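Local coordinates for NBS-LRR class disease resistance protein (Oryza sativa subsp. japonica, PDB 6FU9), which probably acts as an immune receptor in rice, here its heavy-metal-associated domain, which is bound to another protein, consistent with recognition of a pathogen effector, at residues A29-V32 / G33-S36. Sequence-based numbering, arbitrary orientation. Where two conformers were deposited one is given.
Sequences ASTV and GVHS
Val34 N donates to Thr31 O at 3.2 Å, the single hydrogen bond between residues 29-32 and 33-36. Its N-H points almost straight at the acceptor (161°), although the donor sits moderately tilted out of the carbonyl plane. The bond closes a type II beta turn in which Val32 and Gly33 hold the two central positions. Gly33 has a positive phi of 96°, the conformation that glycine adopts readily at the third position of such a turn. Gly33 N also lies 3.3 Å from Thr31 O, but the angle is too poor for a second bond.

The CB of Val34 points toward the loop, and its CG1 lies anti to the backbone N (chi1 172°), which brings CG2 beside that N and thus close to the turn bond. From there CG2 reaches Thr31 CB at 3.9 Å and Thr31 O at 3.5 Å, sitting above the plane of the Thr31 carbonyl at its oxygen end. The other branch, CG1, approaches Ala29 CA more loosely, at 4.4 Å. Val32 behaves differently: its side chain heads outward overall, while CG1 stays 3.2 Å from Gly33 N, a proximity imposed by the adjoining peptide. The polar end of Thr31 turns back to the helix, where OG1 is hydrogen-bonded to Leu27 O.

This connects helix 18-29 to the outermost strand of this chain's sheet, 34-40, in the βαββαβ, ferredoxin-like fold. The strand pairs with 46-51, and His35 and Ser36 both face Val50 in a classic beta bulge; Ser36 OG is hydrogen-bonded to a polar side chain of another protein chain. Within the two segments, one main-chain bond, a positive-phi glycine and a few methyl contacts define the reversal, while Gly33 pairs with Asp52 and Val34 packs on Val49 and Ile54.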
loop_
_atom_site.group_PDB
_atom_site.type_symbol
_atom_site.label_atom_id
_atom_site.label_comp_id
_atom_site.label_asym_id
_atom_site.label_seq_id
_atom_site.Cartn_x
_atom_site.Cartn_y
_atom_site.Cartn_z
ATOM N N ALA A 29 -15.680 2.230 -4.394
ATOM C CA ALA A 29 -16.716 1.612 -3.598
ATOM C C ALA A 29 -17.865 1.024 -4.432
ATOM O O ALA A 29 -18.553 0.121 -3.971
ATOM C CB ALA A 29 -17.203 2.586 -2.537
ATOM N N SER A 30 -18.056 1.565 -5.610
ATOM C CA SER A 30 -19.095 1.031 -6.488
ATOM C C SER A 30 -18.646 -0.128 -7.373
ATOM O O SER A 30 -19.432 -0.641 -8.127
ATOM C CB SER A 30 -19.753 2.112 -7.353
ATOM O OG SER A 30 -20.904 2.607 -6.669
ATOM N N THR A 31 -17.389 -0.561 -7.228
ATOM C CA THR A 31 -16.822 -1.619 -8.041
ATOM C C THR A 31 -17.131 -2.973 -7.415
ATOM O O THR A 31 -16.934 -3.186 -6.245
ATOM C CB THR A 31 -15.322 -1.371 -8.178
ATOM O OG1 THR A 31 -15.094 -0.111 -8.829
ATOM C CG2 THR A 31 -14.653 -2.427 -8.992
ATOM N N VAL A 32 -17.558 -3.944 -8.261
ATOM C CA VAL A 32 -17.849 -5.261 -7.771
ATOM C C VAL A 32 -16.630 -5.836 -7.058
ATOM O O VAL A 32 -15.488 -5.718 -7.531
ATOM C CB VAL A 32 -18.289 -6.160 -8.936
ATOM C CG1 VAL A 32 -18.218 -7.645 -8.549
ATOM C CG2 VAL A 32 -19.662 -5.757 -9.413
ATOM N N GLY A 33 -16.885 -6.447 -5.908
ATOM C CA GLY A 33 -15.852 -7.115 -5.130
ATOM C C GLY A 33 -15.258 -6.259 -4.021
ATOM O O GLY A 33 -14.537 -6.813 -3.170
ATOM N N VAL A 34 -15.474 -4.903 -4.035
ATOM C CA VAL A 34 -14.792 -4.064 -3.093
ATOM C C VAL A 34 -15.524 -4.089 -1.734
ATOM O O VAL A 34 -16.706 -3.757 -1.674
ATOM C CB VAL A 34 -14.650 -2.622 -3.639
ATOM C CG1 VAL A 34 -14.102 -1.714 -2.565
ATOM C CG2 VAL A 34 -13.729 -2.632 -4.840
ATOM N N HIS A 35 -14.787 -4.416 -0.674
ATOM C CA HIS A 35 -15.313 -4.335 0.672
ATOM C C HIS A 35 -15.021 -3.015 1.351
ATOM O O HIS A 35 -15.869 -2.550 2.127
ATOM C CB HIS A 35 -14.740 -5.453 1.515
ATOM C CG HIS A 35 -15.230 -6.789 1.098
ATOM N ND1 HIS A 35 -15.054 -7.894 1.881
ATOM C CD2 HIS A 35 -15.834 -7.202 -0.029
ATOM C CE1 HIS A 35 -15.536 -8.949 1.242
ATOM N NE2 HIS A 35 -16.045 -8.546 0.094
ATOM N N SER A 36 -13.863 -2.444 1.125
ATOM C CA SER A 36 -13.483 -1.166 1.743
ATOM C C SER A 36 -12.413 -0.507 0.951
ATOM O O SER A 36 -11.614 -1.170 0.245
ATOM C CB SER A 36 -13.165 -1.357 3.179
ATOM O OG SER A 36 -12.113 -2.210 3.357
#